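Local atomic coordinates of phosphorylated carbohydrates phosphatase TM_1254 (Thermotoga maritima msb8, PDB entry 3KBB), a protein that removes phosphate from several phosphorylated sugars, among them erythrose 4-phosphate and fructose 6-phosphate, with the help of a divalent metal ion. Residues Y34-D37 against L38-I42; V71-E74 against K75-F79; R117-L121 against D122-Y126. All blocks are in the same frame, centred on the assembly; numbering follows the deposited sequence. Where two conformers were deposited one is given.

Contact 1 (Y34-D37 against L38-I42); sequences YTED and LHRRI
The amide nitrogens of His39 and Arg40 reach back four residues to the carbonyl oxygens of Thr35 and Glu36, starting the first turn of helix 36-42. Thr35 is its N-cap: with chi1 at 68°, the hydroxyl sits between the backbone N and the carbonyl carbon, and OG1 accepts from Leu38 N at 3.1 Å. Just ahead of the cap, Tyr34 folds alongside the turn. Tyr34 OH and His39 ND1 are hydrogen-bonded at 2.7 Å, the OH lying in the imidazole plane at the ring edge; the two rings meet rim to rim, their planes 80° apart. Leu38 CD2 packs against Tyr34 CE1 at 3.8 Å. The helix belongs to the small helical cap region beside the Rossmann-like core of this HAD phosphatase, and Phe20 of helix 19-29 packs against both the Tyr34 and His39 rings. On the exposed side, Arg40 answers two acids. Arg40 NH1 forms a salt bridge with Asp37 OD1, 3.3 Å away, at the guanidinium edge, whereas NH2 makes a longer one of 3.7 Å to Glu36 OE1. The Arg40 chain bends at chi3 (-55°), turning one face of the guanidinium toward the Glu36 carbonyl oxygen, which sits toward its rim.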
ATOM      1  N   TYR A  34      -8.750  24.630   3.155  1.00 24.08           N
ATOM      2  CA  TYR A  34      -8.419  23.393   3.827  1.00 25.58           C
ATOM      3  C   TYR A  34      -6.994  23.486   4.367  1.00 27.25           C
ATOM      4  O   TYR A  34      -6.100  23.947   3.659  1.00 28.38           O
ATOM      5  CB  TYR A  34      -8.521  22.246   2.824  1.00 26.25           C
ATOM      6  CG  TYR A  34      -8.451  20.859   3.415  1.00 26.20           C
ATOM      7  CD1 TYR A  34      -9.271  20.494   4.487  1.00 26.89           C
ATOM      8  CD2 TYR A  34      -7.580  19.892   2.882  1.00 26.52           C
ATOM      9  CE1 TYR A  34      -9.219  19.199   5.025  1.00 26.66           C
ATOM     10  CE2 TYR A  34      -7.518  18.595   3.418  1.00 26.46           C
ATOM     11  CZ  TYR A  34      -8.350  18.264   4.485  1.00 27.80           C
ATOM     12  OH  TYR A  34      -8.344  17.011   5.028  1.00 26.89           O
ATOM     13  N   THR A  35      -6.794  23.073   5.616  1.00 27.95           N
ATOM     14  CA  THR A  35      -5.476  23.189   6.267  1.00 29.28           C
ATOM     15  C   THR A  35      -4.823  21.818   6.494  1.00 29.90           C
ATOM     16  O   THR A  35      -5.508  20.803   6.629  1.00 29.56           O
ATOM     17  CB  THR A  35      -5.561  23.922   7.617  1.00 29.39           C
ATOM     18  OG1 THR A  35      -6.284  23.123   8.563  1.00 28.96           O
ATOM     19  CG2 THR A  35      -6.215  25.291   7.469  1.00 29.28           C
ATOM     20  N   GLU A  36      -3.486  21.800   6.542  1.00 30.76           N
ATOM     21  CA  GLU A  36      -2.766  20.556   6.909  1.00 31.44           C
ATOM     22  C   GLU A  36      -3.043  20.131   8.352  1.00 30.46           C
ATOM     23  O   GLU A  36      -3.118  18.955   8.633  1.00 30.46           O
ATOM     24  CB  GLU A  36      -1.259  20.668   6.632  1.00 32.05           C
ATOM     25  CG  GLU A  36      -0.974  20.872   5.154  1.00 34.76           C
ATOM     26  CD  GLU A  36       0.205  20.063   4.638  0.50 36.81           C
ATOM     27  OE1 GLU A  36       1.061  19.642   5.450  0.50 38.84           O
ATOM     28  OE2 GLU A  36       0.278  19.856   3.409  0.50 36.37           O
ATOM     29  N   ASP A  37      -3.218  21.095   9.249  1.00 30.09           N
ATOM     30  CA  ASP A  37      -3.595  20.810  10.628  1.00 30.24           C
ATOM     31  C   ASP A  37      -4.892  20.012  10.730  1.00 29.25           C
ATOM     32  O   ASP A  37      -4.940  19.020  11.457  1.00 29.47           O
ATOM     33  CB  ASP A  37      -3.680  22.090  11.456  1.00 31.07           C
ATOM     34  CG  ASP A  37      -2.304  22.589  11.912  1.00 35.17           C
ATOM     35  OD1 ASP A  37      -1.263  22.004  11.525  1.00 38.90           O
ATOM     36  OD2 ASP A  37      -2.267  23.579  12.664  1.00 40.16           O
ATOM     37  N   LEU A  38      -5.932  20.404   9.979  1.00 26.90           N
ATOM     38  CA  LEU A  38      -7.164  19.604   9.974  1.00 26.81           C
ATOM     39  C   LEU A  38      -6.905  18.264   9.308  1.00 26.70           C
ATOM     40  O   LEU A  38      -7.371  17.224   9.767  1.00 27.34           O
ATOM     41  CB  LEU A  38      -8.328  20.314   9.243  1.00 26.13           C
ATOM     42  CG  LEU A  38      -9.641  19.524   9.043  1.00 26.23           C
ATOM     43  CD1 LEU A  38     -10.215  19.007  10.358  1.00 26.70           C
ATOM     44  CD2 LEU A  38     -10.685  20.387   8.359  1.00 26.06           C
ATOM     45  N   HIS A  39      -6.154  18.306   8.218  1.00 26.89           N
ATOM     46  CA  HIS A  39      -5.985  17.142   7.394  1.00 27.63           C
ATOM     47  C   HIS A  39      -5.261  16.030   8.150  1.00 28.51           C
ATOM     48  O   HIS A  39      -5.677  14.878   8.066  1.00 28.69           O
ATOM     49  CB  HIS A  39      -5.179  17.466   6.153  1.00 27.76           C
ATOM     50  CG  HIS A  39      -4.965  16.275   5.289  1.00 27.88           C
ATOM     51  ND1 HIS A  39      -5.980  15.694   4.556  1.00 26.79           N
ATOM     52  CD2 HIS A  39      -3.853  15.535   5.057  1.00 29.77           C
ATOM     53  CE1 HIS A  39      -5.503  14.639   3.910  1.00 29.77           C
ATOM     54  NE2 HIS A  39      -4.215  14.525   4.194  1.00 29.03           N
ATOM     55  N   ARG A  40      -4.216  16.409   8.890  1.00 29.32           N
ATOM     56  CA  ARG A  40      -3.426  15.498   9.751  1.00 30.87           C
ATOM     57  C   ARG A  40      -4.344  14.754  10.728  1.00 31.48           C
ATOM     58  O   ARG A  40      -4.136  13.568  11.039  1.00 30.20           O
ATOM     59  CB  ARG A  40      -2.418  16.329  10.529  1.00 30.78           C
ATOM     60  CG  ARG A  40      -1.515  15.581  11.520  1.00 35.87           C
ATOM     61  CD  ARG A  40      -0.250  16.422  11.806  1.00 41.16           C
ATOM     62  NE  ARG A  40       0.471  16.794  10.569  0.70 42.58           N
ATOM     63  CZ  ARG A  40       0.531  18.024  10.052  0.70 43.62           C
ATOM     64  NH1 ARG A  40      -0.076  19.044  10.656  0.70 44.83           N
ATOM     65  NH2 ARG A  40       1.198  18.238   8.920  0.70 42.35           N
ATOM     66  N   ARG A  41      -5.362  15.459  11.216  1.00 30.62           N
ATOM     67  CA  ARG A  41      -6.301  14.834  12.144  1.00 31.75           C
ATOM     68  C   ARG A  41      -7.311  13.962  11.422  1.00 31.23           C
ATOM     69  O   ARG A  41      -7.620  12.851  11.878  1.00 32.39           O
ATOM     70  CB  ARG A  41      -6.955  15.888  13.029  1.00 31.26           C
ATOM     71  CG  ARG A  41      -5.942  16.679  13.844  1.00 31.81           C
ATOM     72  CD  ARG A  41      -4.984  15.736  14.579  1.00 34.90           C
ATOM     73  NE  ARG A  41      -4.140  16.477  15.503  1.00 37.48           N
ATOM     74  CZ  ARG A  41      -3.394  15.919  16.445  1.00 39.87           C
ATOM     75  NH1 ARG A  41      -3.384  14.591  16.599  1.00 41.84           N
ATOM     76  NH2 ARG A  41      -2.667  16.692  17.234  1.00 40.87           N
ATOM     77  N   ILE A  42      -7.816  14.447  10.293  1.00 32.25           N
ATOM     78  CA  ILE A  42      -8.751  13.693   9.448  1.00 31.96           C
ATOM     79  C   ILE A  42      -8.160  12.337   9.018  1.00 34.01           C
ATOM     80  O   ILE A  42      -8.903  11.341   8.834  1.00 33.89           O
ATOM     81  CB  ILE A  42      -9.164  14.502   8.182  1.00 32.62           C
ATOM     82  CG1 ILE A  42     -10.069  15.703   8.530  1.00 31.44           C
ATOM     83  CG2 ILE A  42      -9.873  13.609   7.171  1.00 30.69           C
ATOM     84  CD1 ILE A  42     -11.355  15.339   9.251  1.00 34.64           C
TER

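Contact 2 (V71-E74 against K75-F79)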
ATOM      1  N   VAL A  71     -14.837  13.432  -4.097  1.00 37.11           N
ATOM      2  CA  VAL A  71     -13.615  12.879  -3.531  1.00 37.47           C
ATOM      3  C   VAL A  71     -13.014  11.842  -4.496  1.00 38.19           C
ATOM      4  O   VAL A  71     -11.805  11.860  -4.787  1.00 36.95           O
ATOM      5  CB  VAL A  71     -13.873  12.273  -2.155  1.00 37.09           C
ATOM      6  CG1 VAL A  71     -12.650  11.563  -1.651  1.00 36.80           C
ATOM      7  CG2 VAL A  71     -14.301  13.371  -1.156  1.00 37.14           C
ATOM      8  N   HIS A  72     -13.878  10.971  -5.013  1.00 39.28           N
ATOM      9  CA  HIS A  72     -13.453   9.936  -5.949  1.00 40.59           C
ATOM     10  C   HIS A  72     -12.761  10.563  -7.170  1.00 40.29           C
ATOM     11  O   HIS A  72     -11.649  10.177  -7.530  1.00 39.80           O
ATOM     12  CB  HIS A  72     -14.657   9.067  -6.327  1.00 41.07           C
ATOM     13  CG  HIS A  72     -14.332   7.936  -7.254  1.00 44.86           C
ATOM     14  ND1 HIS A  72     -13.498   6.896  -6.898  1.00 47.25           N
ATOM     15  CD2 HIS A  72     -14.731   7.679  -8.525  1.00 47.31           C
ATOM     16  CE1 HIS A  72     -13.397   6.047  -7.908  1.00 47.35           C
ATOM     17  NE2 HIS A  72     -14.140   6.496  -8.907  1.00 48.88           N
ATOM     18  N   GLU A  73     -13.417  11.554  -7.767  1.00 40.63           N
ATOM     19  CA  GLU A  73     -12.915  12.288  -8.936  1.00 40.81           C
ATOM     20  C   GLU A  73     -11.567  12.987  -8.689  1.00 40.39           C
ATOM     21  O   GLU A  73     -10.645  12.884  -9.514  1.00 40.54           O
ATOM     22  CB  GLU A  73     -13.971  13.305  -9.401  1.00 40.89           C
ATOM     23  CG  GLU A  73     -13.458  14.377 -10.380  1.00 42.05           C
ATOM     24  CD  GLU A  73     -14.508  15.420 -10.748  0.30 41.48           C
ATOM     25  OE1 GLU A  73     -15.089  16.058  -9.834  0.30 41.47           O
ATOM     26  OE2 GLU A  73     -14.741  15.612 -11.964  0.30 42.10           O
ATOM     27  N   GLU A  74     -11.460  13.694  -7.565  1.00 39.57           N
ATOM     28  CA  GLU A  74     -10.232  14.418  -7.237  1.00 38.88           C
ATOM     29  C   GLU A  74      -9.044  13.492  -6.930  1.00 38.83           C
ATOM     30  O   GLU A  74      -7.906  13.790  -7.314  1.00 38.43           O
ATOM     31  CB  GLU A  74     -10.466  15.420  -6.094  1.00 38.99           C
ATOM     32  CG  GLU A  74     -11.547  16.478  -6.371  1.00 38.45           C
ATOM     33  CD  GLU A  74     -11.254  17.444  -7.539  1.00 40.03           C
ATOM     34  OE1 GLU A  74     -10.237  17.300  -8.278  1.00 38.75           O
ATOM     35  OE2 GLU A  74     -12.090  18.375  -7.710  1.00 42.83           O
ATOM     36  N   LYS A  75      -9.298  12.374  -6.252  1.00 38.20           N
ATOM     37  CA  LYS A  75      -8.243  11.378  -6.017  1.00 38.29           C
ATOM     38  C   LYS A  75      -7.692  10.810  -7.333  1.00 38.40           C
ATOM     39  O   LYS A  75      -6.484  10.650  -7.488  1.00 38.16           O
ATOM     40  CB  LYS A  75      -8.735  10.253  -5.101  1.00 37.69           C
ATOM     41  CG  LYS A  75      -8.875  10.675  -3.656  1.00 38.17           C
ATOM     42  CD  LYS A  75      -9.489   9.580  -2.773  1.00 38.95           C
ATOM     43  CE  LYS A  75      -8.453   8.509  -2.378  1.00 38.37           C
ATOM     44  NZ  LYS A  75      -9.027   7.579  -1.368  1.00 38.81           N
ATOM     45  N   LYS A  76      -8.580  10.528  -8.286  1.00 38.46           N
ATOM     46  CA  LYS A  76      -8.167  10.006  -9.586  1.00 38.78           C
ATOM     47  C   LYS A  76      -7.229  10.966 -10.287  1.00 38.38           C
ATOM     48  O   LYS A  76      -6.194  10.558 -10.807  1.00 38.64           O
ATOM     49  CB  LYS A  76      -9.393   9.722 -10.479  1.00 39.19           C
ATOM     50  CG  LYS A  76     -10.096   8.394 -10.184  1.00 41.37           C
ATOM     51  CD  LYS A  76      -9.206   7.193 -10.540  0.50 42.70           C
ATOM     52  CE  LYS A  76     -10.021   5.958 -10.925  0.50 42.79           C
ATOM     53  NZ  LYS A  76     -10.892   5.466  -9.819  0.50 43.54           N
ATOM     54  N   ARG A  77      -7.606  12.240 -10.296  1.00 37.73           N
ATOM     55  CA  ARG A  77      -6.845  13.288 -10.951  1.00 37.21           C
ATOM     56  C   ARG A  77      -5.491  13.469 -10.301  1.00 36.16           C
ATOM     57  O   ARG A  77      -4.472  13.511 -10.997  1.00 35.73           O
ATOM     58  CB  ARG A  77      -7.607  14.605 -10.890  1.00 38.20           C
ATOM     59  CG  ARG A  77      -8.874  14.625 -11.722  1.00 39.28           C
ATOM     60  CD  ARG A  77      -9.437  16.036 -11.803  1.00 42.24           C
ATOM     61  NE  ARG A  77     -10.889  16.060 -11.982  1.00 46.59           N
ATOM     62  CZ  ARG A  77     -11.519  15.935 -13.149  0.50 47.00           C
ATOM     63  NH1 ARG A  77     -10.837  15.762 -14.279  0.50 47.83           N
ATOM     64  NH2 ARG A  77     -12.846  15.979 -13.184  0.50 47.37           N
ATOM     65  N   VAL A  78      -5.491  13.595  -8.975  1.00 34.90           N
ATOM     66  CA  VAL A  78      -4.264  13.782  -8.226  1.00 33.98           C
ATOM     67  C   VAL A  78      -3.341  12.574  -8.431  1.00 34.30           C
ATOM     68  O   VAL A  78      -2.148  12.755  -8.711  1.00 34.44           O
ATOM     69  CB  VAL A  78      -4.527  14.066  -6.716  1.00 33.17           C
ATOM     70  CG1 VAL A  78      -3.225  14.150  -5.923  1.00 31.69           C
ATOM     71  CG2 VAL A  78      -5.317  15.379  -6.545  1.00 32.72           C
ATOM     72  N   PHE A  79      -3.889  11.357  -8.304  1.00 34.94           N
ATOM     73  CA  PHE A  79      -3.051  10.138  -8.381  1.00 35.71           C
ATOM     74  C   PHE A  79      -2.512  10.025  -9.791  1.00 36.61           C
ATOM     75  O   PHE A  79      -1.306   9.816 -10.013  1.00 37.53           O
ATOM     76  CB  PHE A  79      -3.836   8.875  -8.009  1.00 35.37           C
ATOM     77  CG  PHE A  79      -4.147   8.742  -6.533  1.00 36.22           C
ATOM     78  CD1 PHE A  79      -3.821   9.747  -5.617  1.00 35.42           C
ATOM     79  CD2 PHE A  79      -4.783   7.608  -6.064  1.00 36.39           C
ATOM     80  CE1 PHE A  79      -4.128   9.622  -4.265  1.00 36.95           C
ATOM     81  CE2 PHE A  79      -5.113   7.485  -4.712  1.00 36.47           C
ATOM     82  CZ  PHE A  79      -4.771   8.480  -3.811  1.00 35.35           C
TER
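Glu73 OE2 and Arg77 NH2 are modelled only 2.3 Å apart, too close for the exact length of this salt bridge to be trusted. The pairing itself is a regular i to i+4 one: the two side chains run side by side in the same direction, and the carboxylate oxygen meets the guanidinium at its edge, the planes turned 43° from each other. Glu74 adds a second, long salt bridge from OE1 to Arg77 NE at 4.0 Å, so the arginine is shared between neighbouring acids. One turn apart on another side of the helix, Lys76 brings NZ to 3.2 Å from His72 CE1, obliquely to the imidazole; its ammonium forms a salt bridge with Glu116. Val71 CG1 touches the aliphatic part of Lys75 at CD, 3.9 Å away, while Lys75 NZ goes on to Tyr19 OH and Glu47. Beneath these pairs, four successive i to i+4 backbone bonds, from Lys75 N to Val71 O through Val78 N to Glu74 O, keep the helix regular. Within helix 64-82, Glu74, Lys75 and Val78 pack on helix 19-29, and Phe79 lies against Thr15 and Leu18 in the loop before it.

Contact 3 (R117-L121 against D122-Y126)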
ATOM      1  N   ARG A 117      -4.009   1.616 -10.726  1.00 26.61           N
ATOM      2  CA  ARG A 117      -2.761   2.262 -10.253  0.50 26.43           C
ATOM      3  C   ARG A 117      -1.534   1.584 -10.822  1.00 26.37           C
ATOM      4  O   ARG A 117      -0.643   2.232 -11.367  1.00 26.94           O
ATOM      5  CB  ARG A 117      -2.664   2.224  -8.727  0.50 26.64           C
ATOM      6  CG  ARG A 117      -3.523   3.233  -8.000  0.50 26.93           C
ATOM      7  CD  ARG A 117      -3.213   3.198  -6.509  0.50 25.14           C
ATOM      8  NE  ARG A 117      -4.416   3.466  -5.730  0.50 26.83           N
ATOM      9  CZ  ARG A 117      -4.599   3.125  -4.467  0.50 23.48           C
ATOM     10  NH1 ARG A 117      -3.655   2.468  -3.788  0.50 25.62           N
ATOM     11  NH2 ARG A 117      -5.753   3.428  -3.891  0.50 25.71           N
ATOM     12  N   LEU A 118      -1.485   0.264 -10.702  1.00 25.44           N
ATOM     13  CA  LEU A 118      -0.327  -0.478 -11.168  1.00 25.93           C
ATOM     14  C   LEU A 118      -0.159  -0.317 -12.671  1.00 26.57           C
ATOM     15  O   LEU A 118       0.963  -0.253 -13.176  1.00 28.46           O
ATOM     16  CB  LEU A 118      -0.487  -1.962 -10.847  1.00 25.22           C
ATOM     17  CG  LEU A 118      -0.370  -2.360  -9.377  1.00 24.32           C
ATOM     18  CD1 LEU A 118      -0.799  -3.807  -9.261  1.00 23.96           C
ATOM     19  CD2 LEU A 118       1.077  -2.153  -8.902  1.00 24.23           C
ATOM     20  N   ARG A 119      -1.275  -0.322 -13.399  1.00 28.37           N
ATOM     21  CA  ARG A 119      -1.211  -0.175 -14.865  1.00 29.77           C
ATOM     22  C   ARG A 119      -0.659   1.187 -15.275  1.00 28.60           C
ATOM     23  O   ARG A 119       0.198   1.268 -16.167  1.00 27.50           O
ATOM     24  CB  ARG A 119      -2.568  -0.442 -15.521  1.00 30.06           C
ATOM     25  CG  ARG A 119      -2.465  -0.706 -17.050  1.00 32.48           C
ATOM     26  CD  ARG A 119      -3.822  -1.163 -17.640  1.00 33.48           C
ATOM     27  NE  ARG A 119      -3.712  -1.747 -18.987  1.00 39.02           N
ATOM     28  CZ  ARG A 119      -3.350  -3.010 -19.241  1.00 40.89           C
ATOM     29  NH1 ARG A 119      -3.044  -3.832 -18.244  1.00 42.96           N
ATOM     30  NH2 ARG A 119      -3.279  -3.450 -20.491  1.00 42.02           N
ATOM     31  N   ARG A 120      -1.126   2.246 -14.621  1.00 27.67           N
ATOM     32  CA  ARG A 120      -0.658   3.604 -14.887  1.00 29.16           C
ATOM     33  C   ARG A 120       0.844   3.681 -14.665  1.00 27.68           C
ATOM     34  O   ARG A 120       1.533   4.410 -15.375  1.00 29.37           O
ATOM     35  CB  ARG A 120      -1.357   4.584 -13.946  1.00 29.15           C
ATOM     36  CG  ARG A 120      -1.509   6.015 -14.444  1.00 33.73           C
ATOM     37  CD  ARG A 120      -2.418   6.833 -13.485  1.00 31.90           C
ATOM     38  NE  ARG A 120      -3.874   6.638 -13.621  0.50 35.41           N
ATOM     39  CZ  ARG A 120      -4.700   6.357 -12.604  0.50 36.84           C
ATOM     40  NH1 ARG A 120      -4.229   6.208 -11.366  0.50 38.04           N
ATOM     41  NH2 ARG A 120      -6.007   6.220 -12.816  0.50 37.01           N
ATOM     42  N   LEU A 121       1.356   2.918 -13.692  1.00 26.00           N
ATOM     43  CA  LEU A 121       2.782   2.985 -13.350  1.00 25.95           C
ATOM     44  C   LEU A 121       3.593   1.923 -14.077  1.00 24.79           C
ATOM     45  O   LEU A 121       4.795   1.848 -13.897  1.00 25.88           O
ATOM     46  CB  LEU A 121       2.995   2.892 -11.830  1.00 25.93           C
ATOM     47  CG  LEU A 121       2.407   4.033 -10.990  1.00 27.31           C
ATOM     48  CD1 LEU A 121       2.684   3.759  -9.523  1.00 28.68           C
ATOM     49  CD2 LEU A 121       2.971   5.382 -11.407  1.00 29.99           C
ATOM     50  N   ASP A 122       2.927   1.125 -14.906  1.00 23.88           N
ATOM     51  CA  ASP A 122       3.567   0.018 -15.623  1.00 24.05           C
ATOM     52  C   ASP A 122       4.356  -0.934 -14.697  1.00 24.06           C
ATOM     53  O   ASP A 122       5.487  -1.310 -14.996  1.00 22.94           O
ATOM     54  CB  ASP A 122       4.470   0.547 -16.762  1.00 25.36           C
ATOM     55  CG  ASP A 122       4.922  -0.543 -17.692  1.00 25.89           C
ATOM     56  OD1 ASP A 122       4.157  -1.506 -17.911  1.00 28.37           O
ATOM     57  OD2 ASP A 122       6.072  -0.478 -18.188  1.00 32.42           O
ATOM     58  N   LEU A 123       3.754  -1.290 -13.558  1.00 22.84           N
ATOM     59  CA  LEU A 123       4.375  -2.224 -12.587  1.00 23.40           C
ATOM     60  C   LEU A 123       3.625  -3.542 -12.575  1.00 22.89           C
ATOM     61  O   LEU A 123       4.086  -4.523 -12.011  1.00 23.62           O
ATOM     62  CB  LEU A 123       4.391  -1.616 -11.172  1.00 23.10           C
ATOM     63  CG  LEU A 123       5.192  -0.339 -10.891  1.00 24.23           C
ATOM     64  CD1 LEU A 123       4.962   0.159  -9.428  1.00 25.77           C
ATOM     65  CD2 LEU A 123       6.649  -0.569 -11.149  1.00 24.16           C
ATOM     66  N   GLU A 124       2.476  -3.579 -13.259  1.00 22.77           N
ATOM     67  CA  GLU A 124       1.649  -4.766 -13.263  0.50 22.96           C
ATOM     68  C   GLU A 124       2.310  -5.955 -13.972  1.00 22.31           C
ATOM     69  O   GLU A 124       2.167  -7.096 -13.572  1.00 22.55           O
ATOM     70  CB  GLU A 124       0.341  -4.405 -13.932  0.50 23.57           C
ATOM     71  CG  GLU A 124      -0.827  -5.192 -13.496  0.50 23.38           C
ATOM     72  CD  GLU A 124      -2.011  -4.767 -14.287  0.50 24.14           C
ATOM     73  OE1 GLU A 124      -2.525  -3.662 -14.001  0.50 24.62           O
ATOM     74  OE2 GLU A 124      -2.380  -5.515 -15.226  0.50 25.42           O
ATOM     75  N   LYS A 125       3.078  -5.680 -15.023  1.00 22.17           N
ATOM     76  CA  LYS A 125       3.688  -6.740 -15.814  1.00 23.23           C
ATOM     77  C   LYS A 125       4.688  -7.658 -15.092  1.00 23.31           C
ATOM     78  O   LYS A 125       4.965  -8.794 -15.542  1.00 24.37           O
ATOM     79  CB  LYS A 125       4.372  -6.099 -17.028  1.00 23.26           C
ATOM     80  CG  LYS A 125       5.500  -5.148 -16.649  1.00 24.20           C
ATOM     81  CD  LYS A 125       6.144  -4.502 -17.876  1.00 24.85           C
ATOM     82  CE  LYS A 125       7.260  -3.615 -17.414  1.00 26.90           C
ATOM     83  NZ  LYS A 125       7.792  -2.709 -18.474  1.00 27.02           N
ATOM     84  N   TYR A 126       5.245  -7.207 -13.968  1.00 20.99           N
ATOM     85  CA  TYR A 126       6.195  -8.049 -13.237  1.00 21.22           C
ATOM     86  C   TYR A 126       5.661  -9.254 -12.470  1.00 20.94           C
ATOM     87  O   TYR A 126       6.396 -10.231 -12.176  1.00 21.23           O
ATOM     88  CB  TYR A 126       7.054  -7.189 -12.291  1.00 21.14           C
ATOM     89  CG  TYR A 126       7.771  -6.094 -13.006  1.00 21.52           C
ATOM     90  CD1 TYR A 126       8.918  -6.381 -13.751  1.00 20.94           C
ATOM     91  CD2 TYR A 126       7.286  -4.789 -12.994  1.00 21.91           C
ATOM     92  CE1 TYR A 126       9.576  -5.375 -14.428  1.00 22.97           C
ATOM     93  CE2 TYR A 126       7.961  -3.751 -13.697  1.00 21.48           C
ATOM     94  CZ  TYR A 126       9.113  -4.088 -14.400  1.00 24.31           C
ATOM     95  OH  TYR A 126       9.803  -3.123 -15.091  1.00 24.82           O
TER
HETATM   96  O   HOH W   1       1.156  -0.018 -18.458  1.00 53.39           O
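A Schellman motif closes helix 111-120, where the chain turns away toward strand 129-131 of the Rossmann-like HAD core. Leu123 N donates to Leu118 O over 3.0 Å in a nearly straight bond (172°), and Asp122 N donates to Arg119 O, also at 3.0 Å but from well above the carbonyl plane. Asp122 takes the positive phi of the motif, 52°, which turns the backbone out of the helix. The hydrophobic contact expected across such an end is made by Leu118 and Leu123, whose side chains cross at about a right angle, CD2 of the former 4.1 Å from CB of the latter. Leu123 CG also rests 4.0 Å from Leu121 CB. A serine in place of Leu123 keeps CB against Leu118 but loses the branched end, which would probably open a gap beside Leu121 CB. Leu118 further packs on Met8 and Leu105, and Arg90 of helix 89-98 hydrogen-bonds to the carbonyl oxygens of Leu121 and Asp122. Outside the turn, Arg119 and Glu124 cross obliquely: Glu124 OE2 meets Arg119 NH1 at the guanidinium edge, 3.5 Å away, in one of two Glu124 conformers, so this salt bridge is less certain. Lys125 NZ forms a salt bridge with Asp122 OD2 at 2.8 Å, approaching on the syn side but tilted out of the carboxylate plane. A water donates to Arg119 O at 2.8 Å and, weakly, to Asp122 OD1.

How the contacts relate
All three contacts are partly buried local helix contacts, but they fall at different points of a helix: contact 1 at a start, contact 2 along the middle, contact 3 at an end. Contacts 1 and 2 lie in the helical cap region and both pack on helix 19-29 without touching each other, their centres about 18 Å apart; contact 3 belongs to the Rossmann-like core. Contacts 2 and 3 do touch, through Lys76 with Arg120 and Phe79 with Arg117. Contacts 1 and 2 carry acid-arginine networks, while contact 3 has a less certain Arg119-Glu124 pair. The inner sides differ: a tyrosine and a buried histidine in contact 1, valines and a phenylalanine in contact 2, and leucines in contact 3.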